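Local coordinates for tyrosinase (Aspergillus oryzae, PDB 6JU8), which probably catalyses the copper-dependent oxidation of L-tyrosine and L-dopa by dioxygen to L-dopaquinone, on the route to melanin, at residues Val117-Met122 / Glu141-Arg146; Asp124-Asn129 / Asp137-Ala142; Tyr7-Ile12 / Tyr110-Glu115; Pro19-Lys24 / Ser434-Tyr439. The protein carries 1 engineered substitution. All coordinates share one frame; numbering follows the deposited sequence.

Contact 1: Val117-Met122 / Glu141-Arg146; sequences VIYEAM and EAKQWR
Two backbone oxygens, those of K143 and W145, receive NH1 of R146: it lies 2.8 Å from W145 O, which sits in the guanidinium plane, and 2.9 Å from K143 O, which is tilted from it. Both bonds reach their carbonyls from above the carbonyl plane, and together they brace the turn in which W145 is the first residue to leave helical geometry. CG of W145 stands anti to the backbone N (chi1 179°), which carries the indole back toward helix 103-129. There M122, extended beyond CG, sets CE over one face of the W145 indole, 3.6 Å from the centroid of the five-membered ring and 18° off its normal, a CH-pi contact; SD is oblique to the six-membered ring, completing a Met-aromatic pair. Helices 103-129 and 135-144 form a helical hairpin within the common central domain of tyrosinases, with F46 of helix 41-55 also meeting the indole. From I118, CG2 comes obliquely to W145 CH2 at 3.5 Å. The Y119 ring turns its edge to A142, with CD1 3.4 Å from A142 O, while Y119 OH lies 3.8 Å from K143 CG. Beyond that methylene the extended lysine chain carries NZ to a salt bridge with D15.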
# COMPACT_ATOMS: atom_id res chain seq x y z
N VAL A 117 2.65 -26.41 -12.24
CA VAL A 117 3.23 -25.45 -13.19
C VAL A 117 4.42 -24.74 -12.58
O VAL A 117 5.46 -24.54 -13.22
CB VAL A 117 2.17 -24.45 -13.67
CG1 VAL A 117 2.80 -23.30 -14.45
CG2 VAL A 117 1.13 -25.20 -14.52
N ILE A 118 4.27 -24.33 -11.31
CA ILE A 118 5.40 -23.71 -10.61
C ILE A 118 6.61 -24.63 -10.49
O ILE A 118 7.74 -24.21 -10.82
CB ILE A 118 4.95 -23.21 -9.22
CG1 ILE A 118 3.96 -22.05 -9.35
CG2 ILE A 118 6.18 -22.81 -8.40
CD1 ILE A 118 3.22 -21.76 -8.05
N TYR A 119 6.40 -25.87 -10.08
CA TYR A 119 7.48 -26.85 -9.99
C TYR A 119 8.17 -27.02 -11.33
O TYR A 119 9.39 -27.04 -11.41
CB TYR A 119 6.89 -28.19 -9.53
CG TYR A 119 7.84 -29.37 -9.63
CD1 TYR A 119 8.80 -29.60 -8.65
CD2 TYR A 119 7.74 -30.27 -10.70
CE1 TYR A 119 9.67 -30.71 -8.74
CE2 TYR A 119 8.60 -31.35 -10.78
CZ TYR A 119 9.55 -31.56 -9.81
OH TYR A 119 10.38 -32.66 -9.92
N GLU A 120 7.40 -27.16 -12.41
CA GLU A 120 8.03 -27.29 -13.73
C GLU A 120 8.87 -26.08 -14.10
O GLU A 120 9.97 -26.25 -14.67
CB GLU A 120 6.92 -27.57 -14.78
CG GLU A 120 6.36 -28.96 -14.59
CD GLU A 120 5.12 -29.25 -15.42
OE1 GLU A 120 4.65 -28.36 -16.16
OE2 GLU A 120 4.61 -30.39 -15.31
N ALA A 121 8.41 -24.88 -13.74
CA ALA A 121 9.21 -23.68 -13.98
C ALA A 121 10.44 -23.68 -13.09
O ALA A 121 11.51 -23.19 -13.46
CB ALA A 121 8.37 -22.42 -13.78
N MET A 122 10.35 -24.24 -11.88
CA MET A 122 11.53 -24.32 -11.02
C MET A 122 12.61 -25.19 -11.64
O MET A 122 13.79 -24.86 -11.64
CB MET A 122 11.18 -24.94 -9.66
CG MET A 122 10.34 -24.05 -8.75
SD MET A 122 10.01 -24.92 -7.20
CE MET A 122 9.30 -23.57 -6.25
N GLU A 141 15.83 -29.48 -3.42
CA GLU A 141 14.91 -28.51 -2.82
C GLU A 141 13.65 -28.32 -3.66
O GLU A 141 12.55 -28.23 -3.11
CB GLU A 141 15.62 -27.18 -2.60
CG GLU A 141 16.73 -27.25 -1.57
CD GLU A 141 16.29 -27.19 -0.13
OE1 GLU A 141 15.12 -26.86 0.18
OE2 GLU A 141 17.14 -27.45 0.74
N ALA A 142 13.75 -28.27 -4.98
CA ALA A 142 12.54 -28.21 -5.80
C ALA A 142 11.63 -29.40 -5.60
O ALA A 142 10.40 -29.29 -5.64
CB ALA A 142 12.91 -28.14 -7.28
N LYS A 143 12.21 -30.57 -5.46
CA LYS A 143 11.44 -31.81 -5.30
C LYS A 143 10.78 -31.89 -3.94
O LYS A 143 9.77 -32.59 -3.76
CB LYS A 143 12.36 -33.02 -5.53
CG LYS A 143 12.73 -33.17 -7.00
CD LYS A 143 13.73 -34.32 -7.16
CE LYS A 143 14.22 -34.38 -8.61
NZ LYS A 143 15.18 -35.51 -8.78
N GLN A 144 11.34 -31.18 -2.96
CA GLN A 144 10.74 -31.15 -1.63
C GLN A 144 9.69 -30.05 -1.54
O GLN A 144 8.76 -30.12 -0.73
CB GLN A 144 11.80 -30.93 -0.56
CG GLN A 144 12.36 -32.18 0.10
CD GLN A 144 11.28 -33.09 0.67
OE1 GLN A 144 10.49 -32.76 1.56
NE2 GLN A 144 11.26 -34.29 0.13
N TRP A 145 9.82 -28.99 -2.32
CA TRP A 145 8.92 -27.86 -2.26
C TRP A 145 7.49 -28.23 -2.60
O TRP A 145 7.25 -28.98 -3.54
CB TRP A 145 9.36 -26.75 -3.22
CG TRP A 145 8.44 -25.57 -3.22
CD1 TRP A 145 8.51 -24.50 -2.37
CD2 TRP A 145 7.33 -25.36 -4.10
NE1 TRP A 145 7.49 -23.62 -2.70
CE2 TRP A 145 6.76 -24.13 -3.74
CE3 TRP A 145 6.77 -26.10 -5.16
CZ2 TRP A 145 5.65 -23.62 -4.42
CZ3 TRP A 145 5.68 -25.59 -5.83
CH2 TRP A 145 5.13 -24.36 -5.44
N ARG A 146 6.55 -27.66 -1.85
CA ARG A 146 5.14 -27.77 -2.21
C ARG A 146 4.52 -26.39 -1.98
O ARG A 146 5.10 -25.55 -1.27
CB ARG A 146 4.43 -28.83 -1.36
CG ARG A 146 4.89 -30.26 -1.67
CD ARG A 146 4.48 -30.64 -3.08
NE ARG A 146 4.76 -32.03 -3.48
CZ ARG A 146 5.93 -32.50 -3.90
NH1 ARG A 146 6.99 -31.69 -3.95
NH2 ARG A 146 6.05 -33.77 -4.26

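Contact 2: Asp124-Asn129 / Asp137-Ala142; sequences DFIKQN and DWENEA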
# COMPACT_ATOMS: atom_id res chain seq x y z
N ASP A 124 13.13 -25.68 -14.83
CA ASP A 124 13.73 -24.90 -15.92
C ASP A 124 14.68 -23.85 -15.37
O ASP A 124 15.77 -23.62 -15.93
CB ASP A 124 12.64 -24.21 -16.76
CG ASP A 124 11.76 -25.16 -17.54
OD1 ASP A 124 12.30 -26.08 -18.18
OD2 ASP A 124 10.52 -25.02 -17.53
N PHE A 125 14.30 -23.18 -14.28
CA PHE A 125 15.20 -22.20 -13.65
C PHE A 125 16.51 -22.85 -13.23
O PHE A 125 17.59 -22.29 -13.47
CB PHE A 125 14.51 -21.57 -12.43
CG PHE A 125 15.44 -20.63 -11.67
CD1 PHE A 125 15.57 -19.31 -12.08
CD2 PHE A 125 16.17 -21.08 -10.58
CE1 PHE A 125 16.45 -18.46 -11.42
CE2 PHE A 125 17.04 -20.23 -9.92
CZ PHE A 125 17.17 -18.92 -10.35
N ILE A 126 16.45 -24.02 -12.61
CA ILE A 126 17.67 -24.72 -12.15
C ILE A 126 18.51 -25.11 -13.35
O ILE A 126 19.73 -24.90 -13.32
CB ILE A 126 17.30 -25.98 -11.32
CG1 ILE A 126 16.62 -25.60 -10.01
CG2 ILE A 126 18.52 -26.87 -11.13
CD1 ILE A 126 15.86 -26.70 -9.32
N LYS A 127 17.90 -25.65 -14.41
CA LYS A 127 18.69 -26.07 -15.57
C LYS A 127 19.39 -24.87 -16.20
O LYS A 127 20.50 -25.02 -16.70
CB LYS A 127 17.84 -26.79 -16.62
N GLN A 128 18.81 -23.68 -16.11
CA GLN A 128 19.30 -22.48 -16.75
C GLN A 128 20.23 -21.63 -15.89
O GLN A 128 21.00 -20.85 -16.46
CB GLN A 128 18.10 -21.62 -17.19
CG GLN A 128 17.35 -22.19 -18.38
CD GLN A 128 15.97 -21.57 -18.55
OE1 GLN A 128 15.60 -20.54 -17.96
NE2 GLN A 128 15.15 -22.23 -19.36
N ASN A 129 20.21 -21.79 -14.57
CA ASN A 129 20.91 -20.86 -13.68
C ASN A 129 21.79 -21.49 -12.61
O ASN A 129 22.57 -20.79 -11.96
CB ASN A 129 19.90 -19.96 -12.95
CG ASN A 129 19.12 -19.08 -13.91
OD1 ASN A 129 19.55 -17.97 -14.19
ND2 ASN A 129 17.99 -19.56 -14.42
N ASP A 137 21.69 -30.30 -5.16
CA ASP A 137 21.13 -29.58 -4.02
C ASP A 137 19.89 -28.76 -4.41
O ASP A 137 18.88 -28.83 -3.71
CB ASP A 137 22.14 -28.62 -3.40
CG ASP A 137 23.23 -29.25 -2.57
OD1 ASP A 137 23.10 -30.44 -2.19
OD2 ASP A 137 24.22 -28.54 -2.28
N TRP A 138 19.95 -28.00 -5.50
CA TRP A 138 18.81 -27.20 -5.94
C TRP A 138 17.64 -28.08 -6.39
O TRP A 138 16.46 -27.82 -6.10
CB TRP A 138 19.22 -26.21 -7.05
CG TRP A 138 19.89 -24.99 -6.46
CD1 TRP A 138 21.14 -24.97 -5.89
CD2 TRP A 138 19.40 -23.65 -6.35
NE1 TRP A 138 21.45 -23.71 -5.44
CE2 TRP A 138 20.39 -22.87 -5.71
CE3 TRP A 138 18.21 -23.01 -6.72
CZ2 TRP A 138 20.25 -21.51 -5.44
CZ3 TRP A 138 18.07 -21.66 -6.46
CH2 TRP A 138 19.08 -20.91 -5.82
N GLU A 139 17.97 -29.16 -7.09
CA GLU A 139 16.94 -30.10 -7.53
C GLU A 139 16.25 -30.74 -6.33
O GLU A 139 15.02 -30.87 -6.34
CB GLU A 139 17.53 -31.16 -8.47
CG GLU A 139 17.92 -30.61 -9.85
CD GLU A 139 18.71 -31.63 -10.65
OE1 GLU A 139 18.74 -32.80 -10.20
OE2 GLU A 139 19.30 -31.29 -11.71
N ASN A 140 17.02 -31.14 -5.33
CA ASN A 140 16.48 -31.71 -4.11
C ASN A 140 15.48 -30.77 -3.46
O ASN A 140 14.41 -31.17 -2.98
CB ASN A 140 17.62 -31.98 -3.11
CG ASN A 140 17.05 -32.58 -1.83
OD1 ASN A 140 16.69 -33.76 -1.82
ND2 ASN A 140 16.95 -31.78 -0.77
N GLU A 141 15.83 -29.48 -3.42
CA GLU A 141 14.91 -28.51 -2.82
C GLU A 141 13.65 -28.32 -3.66
O GLU A 141 12.55 -28.23 -3.11
CB GLU A 141 15.62 -27.18 -2.60
CG GLU A 141 16.73 -27.25 -1.57
CD GLU A 141 16.29 -27.19 -0.13
OE1 GLU A 141 15.12 -26.86 0.18
OE2 GLU A 141 17.14 -27.45 0.74
N ALA A 142 13.75 -28.27 -4.98
CA ALA A 142 12.54 -28.21 -5.80
C ALA A 142 11.63 -29.40 -5.60
O ALA A 142 10.40 -29.29 -5.64
CB ALA A 142 12.91 -28.14 -7.28
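I126 places CG1 anti to its own carbonyl carbon (chi1 -67°) and extends from there, so that CD1 reaches across to the backbone of W138, whereas the neighbouring F125 has CG anti to its N (chi1 176°) and swings its ring toward the W138 indole. The two branches of I126 divide the work. CD1, the end of the CG1 branch, lies 3.5 Å from W138 O and 3.9 Å from A142 CB, bridging one helical turn; CG1 rests 4.0 Å from W138 CB; CG2 meets the aliphatic CG of E139, also at 4.0 Å. The oxygen beneath CD1 is already engaged, since it accepts the helical bond from A142 N, so the methyl covers a satisfied carbonyl. F125 points CE2 at W138 CZ3, 3.9 Å away: the indole carbon is near the plane of the phenyl ring, at its edge, but the approach is oblique to the indole, and no face-to-face stack results. One face of the phenyl ring carries N129 CB, and N129 ND2 donates to F125 O along an in-plane lone pair at 2.9 Å. The axes of the two short helical segments run antiparallel, 10.1 Å apart at closest approach and 170° from each other in direction, as expected for two arms of a helical hairpin. Helix 41-55 packs against it, L45 on I126 and I41 on W138. With no hydrogen bond across the two segments, their fit rests on dispersion and shape, while backbone polar groups such as W138 O and F125 O find partners within their own segments.

Contact 3: Tyr7-Ile12 / Tyr110-Glu115; sequences YLITGI and YVTLYE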
# COMPACT_ATOMS: atom_id res chain seq x y z
N TYR A 7 -2.88 -30.40 -21.28
CA TYR A 7 -1.95 -30.33 -20.16
C TYR A 7 -2.38 -31.32 -19.09
O TYR A 7 -3.42 -31.15 -18.45
CB TYR A 7 -1.90 -28.92 -19.59
CG TYR A 7 -0.84 -28.80 -18.52
CD1 TYR A 7 0.48 -28.56 -18.87
CD2 TYR A 7 -1.16 -28.94 -17.18
CE1 TYR A 7 1.46 -28.46 -17.88
CE2 TYR A 7 -0.20 -28.83 -16.20
CZ TYR A 7 1.10 -28.59 -16.55
OH TYR A 7 2.05 -28.49 -15.55
N LEU A 8 -1.63 -32.40 -18.94
CA LEU A 8 -2.08 -33.48 -18.06
C LEU A 8 -1.65 -33.21 -16.62
O LEU A 8 -0.46 -33.12 -16.34
CB LEU A 8 -1.46 -34.78 -18.58
CG LEU A 8 -1.86 -35.13 -20.01
CD1 LEU A 8 -1.19 -36.41 -20.46
CD2 LEU A 8 -3.38 -35.28 -20.12
N ILE A 9 -2.63 -33.02 -15.75
CA ILE A 9 -2.35 -32.67 -14.36
C ILE A 9 -2.15 -33.94 -13.55
O ILE A 9 -2.96 -34.86 -13.58
CB ILE A 9 -3.48 -31.81 -13.78
CG1 ILE A 9 -3.60 -30.49 -14.58
CG2 ILE A 9 -3.32 -31.54 -12.29
CD1 ILE A 9 -4.99 -29.88 -14.52
N THR A 10 -1.03 -33.99 -12.83
CA THR A 10 -0.60 -35.15 -12.08
C THR A 10 -0.24 -34.79 -10.64
O THR A 10 -0.11 -35.67 -9.80
CB THR A 10 0.68 -35.75 -12.70
OG1 THR A 10 1.67 -34.72 -12.79
CG2 THR A 10 0.39 -36.22 -14.11
N GLY A 11 -0.01 -33.51 -10.37
CA GLY A 11 0.74 -33.17 -9.17
C GLY A 11 2.23 -33.33 -9.44
O GLY A 11 2.62 -33.81 -10.53
N ILE A 12 3.07 -32.87 -8.53
CA ILE A 12 4.52 -33.00 -8.76
C ILE A 12 4.90 -34.47 -8.82
O ILE A 12 4.41 -35.29 -8.01
CB ILE A 12 5.28 -32.25 -7.65
CG1 ILE A 12 5.06 -30.74 -7.80
CG2 ILE A 12 6.76 -32.61 -7.64
CD1 ILE A 12 5.52 -29.90 -6.65
N TYR A 110 -7.46 -27.40 -9.02
CA TYR A 110 -6.95 -26.10 -9.47
C TYR A 110 -5.66 -25.75 -8.75
O TYR A 110 -4.69 -25.31 -9.40
CB TYR A 110 -8.01 -25.05 -9.21
CG TYR A 110 -7.85 -23.71 -9.89
CD1 TYR A 110 -7.26 -23.56 -11.13
CD2 TYR A 110 -8.35 -22.56 -9.26
CE1 TYR A 110 -7.16 -22.32 -11.74
CE2 TYR A 110 -8.29 -21.32 -9.87
CZ TYR A 110 -7.67 -21.19 -11.11
OH TYR A 110 -7.62 -19.94 -11.67
N VAL A 111 -5.63 -25.93 -7.43
CA VAL A 111 -4.42 -25.61 -6.66
C VAL A 111 -3.26 -26.52 -7.08
O VAL A 111 -2.12 -26.06 -7.19
CB VAL A 111 -4.70 -25.74 -5.16
CG1 VAL A 111 -3.40 -25.62 -4.33
CG2 VAL A 111 -5.69 -24.67 -4.70
N THR A 112 -3.55 -27.78 -7.36
CA THR A 112 -2.52 -28.72 -7.79
C THR A 112 -1.98 -28.34 -9.16
O THR A 112 -0.77 -28.45 -9.42
CB THR A 112 -3.11 -30.14 -7.85
OG1 THR A 112 -3.46 -30.53 -6.51
CG2 THR A 112 -2.10 -31.16 -8.35
N LEU A 113 -2.82 -27.86 -10.07
CA LEU A 113 -2.34 -27.37 -11.36
C LEU A 113 -1.31 -26.26 -11.15
O LEU A 113 -0.25 -26.25 -11.77
CB LEU A 113 -3.52 -26.86 -12.20
CG LEU A 113 -3.23 -25.99 -13.41
CD1 LEU A 113 -2.40 -26.74 -14.46
CD2 LEU A 113 -4.52 -25.47 -14.05
N TYR A 114 -1.64 -25.29 -10.30
CA TYR A 114 -0.75 -24.14 -10.06
C TYR A 114 0.58 -24.63 -9.49
O TYR A 114 1.64 -24.22 -9.95
CB TYR A 114 -1.42 -23.22 -9.07
CG TYR A 114 -0.81 -21.88 -8.76
CD1 TYR A 114 -0.69 -20.88 -9.71
CD2 TYR A 114 -0.41 -21.59 -7.45
CE1 TYR A 114 -0.15 -19.63 -9.41
CE2 TYR A 114 0.10 -20.35 -7.14
CZ TYR A 114 0.23 -19.38 -8.11
OH TYR A 114 0.73 -18.15 -7.76
N GLU A 115 0.48 -25.49 -8.49
CA GLU A 115 1.69 -26.06 -7.88
C GLU A 115 2.56 -26.79 -8.90
O GLU A 115 3.80 -26.66 -8.88
CB GLU A 115 1.27 -27.02 -6.76
CG GLU A 115 2.39 -27.73 -6.03
CD GLU A 115 1.82 -28.62 -4.94
OE1 GLU A 115 1.99 -28.29 -3.76
OE2 GLU A 115 1.15 -29.62 -5.28
O HOH W 1 2.25 -32.26 -5.78
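At G11, which passes beside T112, the backbone adopts phi 81° and psi 170°, angles that favour glycine because a CB here would press on the preceding carbonyl oxygen. The threonine methyl uses this approach: T112 CG2 is 3.6 Å from G11 CA, while T112 OG1 turns back along its helix to R108 O. The same methyl also meets CG2 of I9, at 4.1 Å. L113 supplies the second foothold. Its CG is anti to the backbone N (chi1 165°), which swings CD1 toward the N-terminal segment, where it lies 3.5 Å from Y7 CE2, oblique to the phenol ring, and 3.9 Å from I9 CG1. The phenol reaches past L113, and its OH is hydrogen-bonded to E120 a little further along helix 103-129. This is the helix that presents H107, one of three histidines seen on a copper ion together with H71 and H98; the side chain of T112 lies about 9 Å from that of H107. An N-terminal strap without regular secondary structure is thus laid over the copper-ligand helix of the dinuclear tyrosinase fold. At the far end of the strap I12 crosses E115 at about a right angle, with CD1 of I12 3.9 Å from CG of E115. The carboxylate beyond that methylene is buried but well supplied: OE1 receives L147 N and the salt bridge from R23, and a water joins E115 OE2 to I12 N, 2.9 Å from each.

Contact 4: Pro19-Lys24 / Ser434-Tyr439; sequences PLPIRK and SLNYDY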
# COMPACT_ATOMS: atom_id res chain seq x y z
N PRO A 19 9.32 -38.90 -0.41
CA PRO A 19 7.97 -39.39 -0.16
C PRO A 19 7.04 -38.32 0.42
O PRO A 19 7.40 -37.68 1.41
CB PRO A 19 8.19 -40.50 0.88
CG PRO A 19 9.52 -40.19 1.48
CD PRO A 19 10.35 -39.55 0.40
N LEU A 20 5.88 -38.18 -0.17
CA LEU A 20 4.81 -37.24 0.15
C LEU A 20 5.28 -35.98 0.86
O LEU A 20 5.00 -35.76 2.04
CB LEU A 20 3.72 -37.93 0.99
CG LEU A 20 2.98 -39.06 0.29
CD1 LEU A 20 2.12 -39.84 1.27
CD2 LEU A 20 2.15 -38.51 -0.86
N PRO A 21 5.95 -35.10 0.14
CA PRO A 21 6.36 -33.81 0.73
C PRO A 21 5.16 -32.98 1.15
O PRO A 21 4.04 -33.05 0.64
CB PRO A 21 7.12 -33.16 -0.43
CG PRO A 21 7.61 -34.33 -1.24
CD PRO A 21 6.41 -35.23 -1.26
N ILE A 22 5.41 -32.13 2.15
CA ILE A 22 4.33 -31.38 2.79
C ILE A 22 4.24 -29.94 2.32
O ILE A 22 5.21 -29.21 2.09
CB ILE A 22 4.48 -31.43 4.31
CG1 ILE A 22 5.61 -30.57 4.87
CG2 ILE A 22 4.65 -32.87 4.79
CD1 ILE A 22 5.53 -30.38 6.37
N ARG A 23 2.99 -29.49 2.19
CA ARG A 23 2.63 -28.09 2.01
C ARG A 23 2.71 -27.43 3.39
O ARG A 23 1.91 -27.82 4.26
CB ARG A 23 1.23 -27.99 1.41
CG ARG A 23 1.17 -28.37 -0.06
CD ARG A 23 -0.26 -28.41 -0.57
NE ARG A 23 -0.30 -28.65 -2.02
CZ ARG A 23 -1.43 -28.62 -2.72
NH1 ARG A 23 -2.58 -28.38 -2.10
NH2 ARG A 23 -1.42 -28.84 -4.03
N LYS A 24 3.62 -26.48 3.54
CA LYS A 24 3.89 -25.86 4.83
C LYS A 24 3.13 -24.56 5.02
O LYS A 24 2.70 -23.91 4.05
CB LYS A 24 5.40 -25.57 4.93
CG LYS A 24 6.23 -26.84 4.91
CD LYS A 24 7.72 -26.53 4.95
CE LYS A 24 8.54 -27.75 5.32
NZ LYS A 24 9.99 -27.42 5.33
N SER A 434 -2.72 -38.83 -3.54
CA SER A 434 -2.49 -39.34 -4.90
C SER A 434 -1.91 -38.26 -5.80
O SER A 434 -1.38 -38.59 -6.85
CB SER A 434 -3.77 -39.89 -5.50
OG SER A 434 -4.69 -38.84 -5.68
N LEU A 435 -2.01 -36.99 -5.39
CA LEU A 435 -1.43 -35.86 -6.13
C LEU A 435 -0.04 -35.52 -5.62
O LEU A 435 0.54 -34.50 -5.99
CB LEU A 435 -2.37 -34.65 -6.02
CG LEU A 435 -3.77 -34.88 -6.61
CD1 LEU A 435 -4.71 -33.73 -6.25
CD2 LEU A 435 -3.66 -35.07 -8.12
N ASN A 436 0.49 -36.37 -4.75
CA ASN A 436 1.84 -36.33 -4.25
C ASN A 436 2.15 -35.10 -3.39
O ASN A 436 3.22 -34.49 -3.50
CB ASN A 436 2.89 -36.40 -5.38
CG ASN A 436 4.23 -36.85 -4.83
OD1 ASN A 436 4.28 -37.54 -3.80
ND2 ASN A 436 5.35 -36.51 -5.46
N TYR A 437 1.23 -34.72 -2.52
CA TYR A 437 1.49 -33.76 -1.47
C TYR A 437 0.74 -34.22 -0.22
O TYR A 437 -0.17 -35.05 -0.29
CB TYR A 437 1.07 -32.34 -1.84
CG TYR A 437 -0.42 -32.13 -2.00
CD1 TYR A 437 -1.22 -31.87 -0.91
CD2 TYR A 437 -1.03 -32.23 -3.26
CE1 TYR A 437 -2.60 -31.69 -1.07
CE2 TYR A 437 -2.39 -32.04 -3.44
CZ TYR A 437 -3.17 -31.77 -2.32
OH TYR A 437 -4.53 -31.58 -2.51
N ASP A 438 1.13 -33.62 0.90
CA ASP A 438 0.39 -33.90 2.14
C ASP A 438 0.48 -32.65 3.02
O ASP A 438 1.14 -31.67 2.66
CB ASP A 438 0.97 -35.12 2.83
CG ASP A 438 0.05 -35.89 3.74
OD1 ASP A 438 -1.09 -35.43 3.98
OD2 ASP A 438 0.48 -36.96 4.23
N TYR A 439 -0.20 -32.68 4.17
CA TYR A 439 -0.12 -31.64 5.18
C TYR A 439 0.43 -32.25 6.47
O TYR A 439 0.09 -33.38 6.81
CB TYR A 439 -1.50 -31.03 5.45
CG TYR A 439 -2.09 -30.44 4.18
CD1 TYR A 439 -1.62 -29.21 3.71
CD2 TYR A 439 -3.07 -31.12 3.46
CE1 TYR A 439 -2.13 -28.66 2.54
CE2 TYR A 439 -3.59 -30.57 2.29
CZ TYR A 439 -3.11 -29.35 1.84
OH TYR A 439 -3.60 -28.78 0.67
O HOH W 2 5.49 -39.58 -2.64
O HOH W 3 3.68 -37.07 4.32
O HOH W 4 -4.54 -29.17 -4.02
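R23 lays its guanidinium flat on the ring of Y437, CZ 3.4 Å from the ring centroid and the planes only 2° apart, a cation-pi stack. Two conformations make this possible: the arginine is extended from CG to NE, and Y437 CG takes the crowded position between its backbone N and carbonyl carbon (chi1 67°). Y439 stands across the pair, its ring plane 73° from the guanidinium, with CE1 3.6 Å from R23 CB and OH accepting from NH1 at 3.0 Å, somewhat tilted from the guanidinium plane. A water connects the same NH1 to Y437 OH. The backbones hold the arrangement in register through a single beta bridge between I22 and D438, in which R23 N gives a nearly axial bond to D438 O at 2.9 Å and D438 N binds P21 O at 3.0 Å. Earlier in both segments L20 CD2 rests 3.8 Å from N436 OD1, while N436 ND2 bonds I12 O. The buried charge of R23 is probably balanced by E115, its salt-bridge partner on NE, and by D380, which binds both tyrosine hydroxyls. R23 lies between helix 103-129, where it touches V111 and T112, and helix 371-389, where it touches C377, the residue after the copper ligand H376.

From the N terminus, contact 3 opens first at 7-12 and closes a loop on helix 103-129. Contact 4 starts within that loop, at 19-24, but closes only at 434-439, so the two cross; the R23–E115 salt bridge and the I12–N436 hydrogen bond join them. Contacts 1 and 2 follow, pairing the arms of the helical hairpin 103-129/135-144 within the span of contact 4. Contact 2 sits nearer the hairpin turn, and their second segments overlap at E141 and A142. R146 ties contact 1 to N436 of contact 4, and E120 ties it to Y7 of contact 3. Contact 3 fixes the N-terminal region to the helix bearing H107, and contact 4 joins that region to the C-terminal one.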